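Local coordinates for SusD superfamily protein (Bacteroides fragilis, PDB 3L22) that probably binds glycans at the bacterial outer membrane for uptake, in the manner of SusD-like proteins, at residues Pro289-Ala294 with Gln354-Ser359; Gly53-Asn58 with Glu384-Phe389. All blocks are in the same frame, centred on the assembly; numbering follows the deposited sequence. Where two conformers were deposited one is given.

Contact 1 of 2, residues Pro289-Ala294 with Gln354-Ser359; sequences PDYSLA and QVRGRS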
ATOM      1  N   PRO A 289     -18.554  17.974   4.200  1.00 17.41           N
ATOM      2  CA  PRO A 289     -18.276  19.311   3.641  0.50 17.41           C
ATOM      3  C   PRO A 289     -16.842  19.873   3.808  1.00 17.32           C
ATOM      4  O   PRO A 289     -16.363  20.491   2.846  1.00 17.39           O
ATOM      5  CB  PRO A 289     -19.356  20.188   4.282  0.50 17.45           C
ATOM      6  CG  PRO A 289     -20.541  19.267   4.392  0.50 16.92           C
ATOM      7  CD  PRO A 289     -19.931  17.910   4.753  0.50 17.18           C
ATOM      8  N   ASP A 290     -16.118  19.576   4.885  1.00 16.44           N
ATOM      9  CA  ASP A 290     -14.726  20.008   4.990  1.00 16.30           C
ATOM     10  C   ASP A 290     -13.727  19.275   4.083  1.00 14.97           C
ATOM     11  O   ASP A 290     -12.583  19.683   3.959  1.00 13.26           O
ATOM     12  CB  ASP A 290     -14.247  19.938   6.431  1.00 17.91           C
ATOM     13  CG  ASP A 290     -14.957  20.962   7.354  1.00 20.85           C
ATOM     14  OD1 ASP A 290     -15.879  21.694   6.925  1.00 22.32           O
ATOM     15  OD2 ASP A 290     -14.535  21.037   8.526  1.00 27.08           O
ATOM     16  N   TYR A 291     -14.159  18.195   3.449  1.00 14.04           N
ATOM     17  CA  TYR A 291     -13.317  17.400   2.612  1.00 13.43           C
ATOM     18  C   TYR A 291     -13.908  17.333   1.212  1.00 13.25           C
ATOM     19  O   TYR A 291     -13.616  16.432   0.467  1.00 12.90           O
ATOM     20  CB  TYR A 291     -13.111  16.024   3.298  1.00 13.47           C
ATOM     21  CG  TYR A 291     -12.483  16.246   4.658  1.00 12.59           C
ATOM     22  CD1 TYR A 291     -11.123  16.371   4.810  1.00 11.96           C
ATOM     23  CD2 TYR A 291     -13.292  16.430   5.789  1.00 15.57           C
ATOM     24  CE1 TYR A 291     -10.567  16.678   6.057  1.00 13.37           C
ATOM     25  CE2 TYR A 291     -12.759  16.713   7.033  1.00 13.50           C
ATOM     26  CZ  TYR A 291     -11.387  16.836   7.157  1.00 14.53           C
ATOM     27  OH  TYR A 291     -10.873  17.113   8.390  1.00 16.40           O
ATOM     28  N   SER A 292     -14.750  18.315   0.867  1.00 12.65           N
ATOM     29  CA  SER A 292     -15.230  18.476  -0.484  1.00 12.34           C
ATOM     30  C   SER A 292     -15.345  19.937  -0.866  1.00 12.63           C
ATOM     31  O   SER A 292     -16.152  20.292  -1.683  1.00 13.28           O
ATOM     32  CB  SER A 292     -16.568  17.759  -0.651  1.00 12.05           C
ATOM     33  OG  SER A 292     -17.503  18.225   0.277  1.00 13.85           O
ATOM     34  N   LEU A 293     -14.464  20.771  -0.346  1.00 13.62           N
ATOM     35  CA  LEU A 293     -14.527  22.200  -0.606  1.00 13.90           C
ATOM     36  C   LEU A 293     -14.216  22.486  -2.082  1.00 14.37           C
ATOM     37  O   LEU A 293     -13.266  21.939  -2.654  1.00 14.17           O
ATOM     38  CB  LEU A 293     -13.528  22.921   0.292  1.00 14.51           C
ATOM     39  CG  LEU A 293     -13.796  22.860   1.789  1.00 14.66           C
ATOM     40  CD1 LEU A 293     -12.512  23.277   2.556  1.00 12.51           C
ATOM     41  CD2 LEU A 293     -15.035  23.701   2.157  1.00 12.37           C
ATOM     42  N   ALA A 294     -15.035  23.320  -2.702  1.00 14.83           N
ATOM     43  CA  ALA A 294     -14.939  23.607  -4.119  1.00 14.51           C
ATOM     44  C   ALA A 294     -13.556  24.171  -4.508  1.00 14.90           C
ATOM     45  O   ALA A 294     -13.096  23.973  -5.644  1.00 15.24           O
ATOM     46  CB  ALA A 294     -16.127  24.609  -4.567  1.00 13.39           C
ATOM     47  N   GLN A 354       0.597  21.255   7.408  1.00 15.25           N
ATOM     48  CA  GLN A 354       1.414  21.224   6.205  1.00 15.56           C
ATOM     49  C   GLN A 354       0.690  20.569   5.047  1.00 15.14           C
ATOM     50  O   GLN A 354       0.694  21.092   3.928  1.00 15.20           O
ATOM     51  CB  GLN A 354       2.723  20.448   6.384  1.00 15.91           C
ATOM     52  CG  GLN A 354       3.749  21.102   7.207  1.00 17.76           C
ATOM     53  CD  GLN A 354       5.057  20.315   7.203  1.00 18.78           C
ATOM     54  OE1 GLN A 354       5.663  20.082   6.142  1.00 19.49           O
ATOM     55  NE2 GLN A 354       5.492  19.905   8.385  1.00 21.30           N
ATOM     56  N   VAL A 355       0.080  19.423   5.312  1.00 13.75           N
ATOM     57  CA  VAL A 355      -0.562  18.675   4.239  1.00 13.38           C
ATOM     58  C   VAL A 355      -1.841  19.374   3.789  1.00 14.12           C
ATOM     59  O   VAL A 355      -2.014  19.600   2.587  1.00 14.54           O
ATOM     60  CB  VAL A 355      -0.822  17.222   4.624  1.00 12.80           C
ATOM     61  CG1 VAL A 355      -1.627  16.486   3.517  1.00 10.47           C
ATOM     62  CG2 VAL A 355       0.540  16.504   4.916  1.00 11.83           C
ATOM     63  N   ARG A 356      -2.710  19.740   4.734  1.00 12.92           N
ATOM     64  CA  ARG A 356      -3.982  20.354   4.350  1.00 13.12           C
ATOM     65  C   ARG A 356      -3.752  21.700   3.668  1.00 12.63           C
ATOM     66  O   ARG A 356      -4.409  22.016   2.681  1.00 13.12           O
ATOM     67  CB  ARG A 356      -4.908  20.515   5.560  1.00 13.48           C
ATOM     68  CG  ARG A 356      -6.298  21.099   5.245  1.00 12.53           C
ATOM     69  CD  ARG A 356      -7.242  21.063   6.447  1.00 13.58           C
ATOM     70  NE  ARG A 356      -8.555  21.627   6.122  1.00 13.85           N
ATOM     71  CZ  ARG A 356      -9.552  20.969   5.526  1.00 13.61           C
ATOM     72  NH1 ARG A 356      -9.452  19.692   5.207  1.00 15.61           N
ATOM     73  NH2 ARG A 356     -10.689  21.594   5.260  1.00 12.26           N
ATOM     74  N   GLY A 357      -2.840  22.500   4.213  1.00 12.29           N
ATOM     75  CA  GLY A 357      -2.485  23.805   3.636  1.00 12.31           C
ATOM     76  C   GLY A 357      -1.933  23.766   2.227  1.00 12.27           C
ATOM     77  O   GLY A 357      -2.022  24.748   1.497  1.00 12.58           O
ATOM     78  N   ARG A 358      -1.344  22.643   1.831  1.00 12.79           N
ATOM     79  CA  ARG A 358      -0.928  22.485   0.446  1.00 13.62           C
ATOM     80  C   ARG A 358      -2.121  22.560  -0.525  1.00 14.18           C
ATOM     81  O   ARG A 358      -1.983  23.122  -1.631  1.00 14.59           O
ATOM     82  CB  ARG A 358      -0.051  21.259   0.264  1.00 12.82           C
ATOM     83  CG  ARG A 358       0.552  21.104  -1.150  1.00 15.07           C
ATOM     84  CD  ARG A 358      -0.229  20.188  -2.041  1.00 13.11           C
ATOM     85  NE  ARG A 358      -0.288  18.798  -1.600  1.00 14.52           N
ATOM     86  CZ  ARG A 358       0.559  17.826  -1.948  1.00 13.96           C
ATOM     87  NH1 ARG A 358       1.615  18.070  -2.724  1.00 13.43           N
ATOM     88  NH2 ARG A 358       0.356  16.582  -1.507  1.00 13.71           N
ATOM     89  N   SER A 359      -3.284  22.045  -0.095  1.00 14.53           N
ATOM     90  CA  SER A 359      -4.459  21.967  -0.955  1.00 14.51           C
ATOM     91  C   SER A 359      -5.609  22.942  -0.629  1.00 14.89           C
ATOM     92  O   SER A 359      -6.441  23.215  -1.499  1.00 13.49           O
ATOM     93  CB  SER A 359      -4.986  20.528  -0.938  1.00 14.24           C
ATOM     94  OG  SER A 359      -4.052  19.631  -1.531  1.00 14.30           O
TER
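Arg-356 reaches out of helix 345-359 and closes its guanidinium on the backbone carbonyl of Asp-290. The main bond runs from NH2 of Arg-356 to O of Asp-290, 3.0 Å long and nearly straight at 164°. It meets a lone pair of the oxygen and lies flat in the guanidinium plane. A second, weak bond from NH1 of Arg-356 reaches the same O of Asp-290 at 3.4 Å. CG of Arg-356 stands anti to the backbone N (chi1 -178°) and the chain stays extended as far as NE, which carries the charge across to the loop.

The tight side is at Tyr-291. Its ring is buried, and CE1 of Tyr-291 lies 3.3 Å from NH1 of Arg-356. The ring and guanidinium planes are 66° apart, an oblique meeting rather than a stack. The ring also packs on Ala-380, Asn-383 and Glu-384 of helix 374-388. The loop between strand 277-279 and helix 297-302 is thus fitted against two successive helices of the largely helical SusD fold. The strongest polar partner of Arg-356 is Asp-365, bridged through NE, while Glu-384 takes NH1. Two carboxylates balance the charge of the buried guanidinium, and with the carbonyl they fix its rotation.

Toward solvent the packing is looser. CD1 of Leu-293 comes within 3.7 Å of NH2 of Arg-356, and the two side chains cross at about a right angle. The partly exposed carboxylate of Asp-290 makes no salt bridge to the arginine: its OD2 stays 5.1 Å from NH2 of Arg-356. Asp-290 is a zinc-binding residue, and the nearest atom of its side chain is about 3 Å from a bound zinc ion.

Contact 2 of 2, residues Gly53-Asn58 with Glu384-Phe389; sequences GDDVIN and EKRLEF. With EDO (1,2-ethanediol), chain B.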
ATOM      1  N   GLY A  53     -12.058  -0.265   1.321  1.00 15.60           N
ATOM      2  CA  GLY A  53     -12.454   0.960   1.954  1.00 15.32           C
ATOM      3  C   GLY A  53     -13.848   1.486   1.655  1.00 15.00           C
ATOM      4  O   GLY A  53     -14.675   0.806   1.048  1.00 15.68           O
ATOM      5  N   ASP A  54     -14.062   2.730   2.066  1.00 13.41           N
ATOM      6  CA  ASP A  54     -15.358   3.346   2.146  1.00 14.13           C
ATOM      7  C   ASP A  54     -15.408   4.728   1.457  1.00 13.77           C
ATOM      8  O   ASP A  54     -16.376   5.489   1.618  1.00 14.63           O
ATOM      9  CB  ASP A  54     -15.729   3.479   3.633  1.00 13.90           C
ATOM     10  CG  ASP A  54     -14.701   4.313   4.426  1.00 14.43           C
ATOM     11  OD1 ASP A  54     -13.719   4.813   3.829  1.00 13.02           O
ATOM     12  OD2 ASP A  54     -14.849   4.443   5.659  1.00 13.32           O
ATOM     13  N   ASP A  55     -14.393   5.020   0.654  1.00 13.77           N
ATOM     14  CA  ASP A  55     -14.280   6.316  -0.017  1.00 13.11           C
ATOM     15  C   ASP A  55     -14.561   6.273  -1.512  1.00 12.79           C
ATOM     16  O   ASP A  55     -14.830   7.312  -2.114  1.00 12.47           O
ATOM     17  CB  ASP A  55     -12.916   6.888   0.283  1.00 12.26           C
ATOM     18  CG  ASP A  55     -12.788   7.301   1.746  1.00 14.37           C
ATOM     19  OD1 ASP A  55     -13.813   7.773   2.340  1.00 10.01           O
ATOM     20  OD2 ASP A  55     -11.678   7.173   2.303  1.00 12.95           O
ATOM     21  N   VAL A  56     -14.450   5.082  -2.097  1.00 13.50           N
ATOM     22  CA  VAL A  56     -14.881   4.791  -3.463  1.00 13.30           C
ATOM     23  C   VAL A  56     -15.942   3.719  -3.375  1.00 14.05           C
ATOM     24  O   VAL A  56     -16.065   3.091  -2.314  1.00 13.68           O
ATOM     25  CB  VAL A  56     -13.682   4.354  -4.356  1.00 13.88           C
ATOM     26  CG1 VAL A  56     -12.785   5.571  -4.621  1.00 12.71           C
ATOM     27  CG2 VAL A  56     -12.879   3.172  -3.761  1.00 11.26           C
ATOM     28  N   ILE A  57     -16.729   3.569  -4.458  1.00 14.16           N
ATOM     29  CA  ILE A  57     -17.691   2.487  -4.590  0.60 13.88           C
ATOM     30  C   ILE A  57     -17.448   1.726  -5.861  1.00 13.77           C
ATOM     31  O   ILE A  57     -17.054   2.300  -6.853  1.00 14.20           O
ATOM     32  CB  ILE A  57     -19.170   2.959  -4.599  0.60 13.42           C
ATOM     33  CG1 ILE A  57     -19.414   4.075  -5.650  0.60 12.50           C
ATOM     34  CG2 ILE A  57     -19.527   3.378  -3.224  0.60 15.11           C
ATOM     35  CD1 ILE A  57     -20.907   4.443  -5.871  0.60 15.06           C
ATOM     36  N   ASN A  58     -17.704   0.425  -5.808  1.00 13.50           N
ATOM     37  CA  ASN A  58     -17.603  -0.450  -6.950  1.00 13.86           C
ATOM     38  C   ASN A  58     -19.033  -0.738  -7.394  1.00 14.16           C
ATOM     39  O   ASN A  58     -19.795  -1.358  -6.656  1.00 13.55           O
ATOM     40  CB  ASN A  58     -16.867  -1.748  -6.561  1.00 14.10           C
ATOM     41  CG  ASN A  58     -16.567  -2.641  -7.753  1.00 13.95           C
ATOM     42  OD1 ASN A  58     -17.408  -2.775  -8.672  1.00 12.75           O
ATOM     43  ND2 ASN A  58     -15.358  -3.255  -7.761  1.00 11.11           N
ATOM     44  N   GLU A 384      -8.246  13.762   6.626  1.00 13.07           N
ATOM     45  CA  GLU A 384      -7.257  14.292   5.689  1.00 13.54           C
ATOM     46  C   GLU A 384      -6.560  13.176   4.896  1.00 13.94           C
ATOM     47  O   GLU A 384      -6.356  13.280   3.687  1.00 13.38           O
ATOM     48  CB  GLU A 384      -6.225  15.163   6.414  1.00 12.95           C
ATOM     49  CG  GLU A 384      -5.527  16.190   5.495  1.00 13.73           C
ATOM     50  CD  GLU A 384      -6.449  17.323   5.024  1.00 14.50           C
ATOM     51  OE1 GLU A 384      -7.358  17.762   5.782  1.00 15.81           O
ATOM     52  OE2 GLU A 384      -6.217  17.816   3.906  1.00 15.55           O
ATOM     53  N   LYS A 385      -6.223  12.104   5.592  1.00 14.50           N
ATOM     54  CA  LYS A 385      -5.596  10.930   4.994  1.00 14.32           C
ATOM     55  C   LYS A 385      -6.563  10.277   3.975  1.00 13.30           C
ATOM     56  O   LYS A 385      -6.155   9.886   2.898  1.00 12.47           O
ATOM     57  CB  LYS A 385      -5.214   9.957   6.113  1.00 14.53           C
ATOM     58  CG  LYS A 385      -4.443   8.709   5.684  1.00 16.73           C
ATOM     59  CD  LYS A 385      -2.959   8.933   5.679  1.00 19.44           C
ATOM     60  CE  LYS A 385      -2.169   7.636   5.389  1.00 18.65           C
ATOM     61  NZ  LYS A 385      -2.300   6.699   6.526  1.00 21.46           N
ATOM     62  N   ARG A 386      -7.857  10.238   4.293  1.00 12.66           N
ATOM     63  CA  ARG A 386      -8.863   9.688   3.386  1.00 12.26           C
ATOM     64  C   ARG A 386      -8.947  10.471   2.066  1.00 12.75           C
ATOM     65  O   ARG A 386      -9.013   9.870   0.966  1.00 12.92           O
ATOM     66  CB  ARG A 386     -10.228   9.643   4.090  1.00 12.99           C
ATOM     67  CG  ARG A 386     -10.315   8.584   5.170  1.00 13.23           C
ATOM     68  CD  ARG A 386     -11.610   8.673   5.960  1.00 12.61           C
ATOM     69  NE  ARG A 386     -12.746   8.249   5.150  1.00 14.34           N
ATOM     70  CZ  ARG A 386     -13.999   8.169   5.580  1.00 13.71           C
ATOM     71  NH1 ARG A 386     -14.327   8.515   6.830  1.00 15.52           N
ATOM     72  NH2 ARG A 386     -14.948   7.773   4.747  1.00 13.37           N
ATOM     73  N   LEU A 387      -8.902  11.792   2.168  1.00 12.30           N
ATOM     74  CA  LEU A 387      -8.972  12.658   0.982  1.00 12.90           C
ATOM     75  C   LEU A 387      -7.642  12.683   0.228  1.00 12.65           C
ATOM     76  O   LEU A 387      -7.606  12.494  -0.982  1.00 13.10           O
ATOM     77  CB  LEU A 387      -9.428  14.083   1.352  1.00 12.20           C
ATOM     78  CG  LEU A 387      -9.490  15.130   0.225  1.00 13.15           C
ATOM     79  CD1 LEU A 387     -10.447  14.667  -0.888  1.00 10.65           C
ATOM     80  CD2 LEU A 387      -9.904  16.510   0.741  1.00  9.46           C
ATOM     81  N   GLU A 388      -6.554  12.885   0.938  1.00 12.10           N
ATOM     82  CA  GLU A 388      -5.249  12.863   0.290  1.00 12.41           C
ATOM     83  C   GLU A 388      -4.982  11.551  -0.469  1.00 12.90           C
ATOM     84  O   GLU A 388      -4.413  11.626  -1.544  1.00 13.30           O
ATOM     85  CB  GLU A 388      -4.141  13.126   1.301  1.00 12.35           C
ATOM     86  CG  GLU A 388      -2.741  13.423   0.719  1.00 12.48           C
ATOM     87  CD  GLU A 388      -2.601  14.786   0.054  1.00 14.90           C
ATOM     88  OE1 GLU A 388      -3.268  15.776   0.470  1.00 13.88           O
ATOM     89  OE2 GLU A 388      -1.798  14.860  -0.900  1.00 13.97           O
ATOM     90  N   PHE A 389      -5.382  10.389   0.084  1.00 12.51           N
ATOM     91  CA  PHE A 389      -5.034   9.085  -0.462  1.00 12.86           C
ATOM     92  C   PHE A 389      -6.179   8.289  -1.067  1.00 13.05           C
ATOM     93  O   PHE A 389      -6.075   7.077  -1.301  1.00 12.88           O
ATOM     94  CB  PHE A 389      -4.201   8.306   0.577  1.00 13.29           C
ATOM     95  CG  PHE A 389      -2.903   8.951   0.796  1.00 13.79           C
ATOM     96  CD1 PHE A 389      -1.920   8.863  -0.183  1.00 15.02           C
ATOM     97  CD2 PHE A 389      -2.692   9.778   1.883  1.00 15.68           C
ATOM     98  CE1 PHE A 389      -0.715   9.535  -0.025  1.00 17.15           C
ATOM     99  CE2 PHE A 389      -1.507  10.451   2.028  1.00 14.14           C
ATOM    100  CZ  PHE A 389      -0.533  10.343   1.060  1.00 14.79           C
TER
HETATM  101  C1  EDO B  22      -0.491   4.024   6.515  1.00 47.55           C
HETATM  102  O1  EDO B  22      -0.486   5.086   5.585  1.00 41.30           O
HETATM  103  C2  EDO B  22      -1.156   2.749   5.972  1.00 48.39           C
HETATM  104  O2  EDO B  22      -1.199   1.859   7.132  1.00 48.88           O
HETATM  105  O   HOH W   1      -9.409   7.141   0.999  1.00 12.98           O
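OD1 of Asp-55 is gripped by two nitrogens of Arg-386. NH2 of Arg-386 gives the shorter bond to OD1 of Asp-55, 2.7 Å, and NE of Arg-386 reaches the same OD1 at 3.0 Å. This is a side-on salt bridge, the centre of a network that also takes in Asp-54. It ties the loop leading into strand 56-58 to helix 374-388, two parts of the SusD fold far apart in sequence. The carboxylate of Asp-55 and the guanidinium are nearly coplanar, 23° apart, and NE uses the syn lone pair of OD1. A weak third bond links NE of Arg-386 to OD2 of Asp-55 at 3.2 Å. The arginine chain bends at chi3 (71°), and this turns its NE edge to the acid.

Asp-54 meets the same cation differently. OD2 of Asp-54 lies over one face of the guanidinium, offset toward the rim. OD1 of Asp-54 is 3.3 Å from NH2 of Arg-386, but no N-H points at it, so the attraction is of charge alone. The stronger partner of Asp-54 is Arg-395, through NE. Two acids balance the charge of Arg-386.

The neighbouring Lys-385 turns to Asp-333, Asp-398 and an ethanediol, probably from the crystallisation liquor. One water donates to both segments, 2.6 Å from OD2 of Asp-55 and 2.8 Å from the backbone O of Arg-386.

Each contact pins a loop to a helix through an arginine of its own, and neither is a wholly buried core. The centre of contact 2 lies about 13 Å from the centre of the chain, that of contact 1 about 23 Å. The chemistry differs. In contact 1 the loop offers a backbone carbonyl and an aromatic ring, and the acids for the arginine come from elsewhere. In contact 2 the loop itself supplies two carboxylates. Helices 345-359 and 374-388 follow each other in the chain and join the two sites directly: Glu-388 bridges to Arg-358, and CG1 of Val-355 packs on Glu-388.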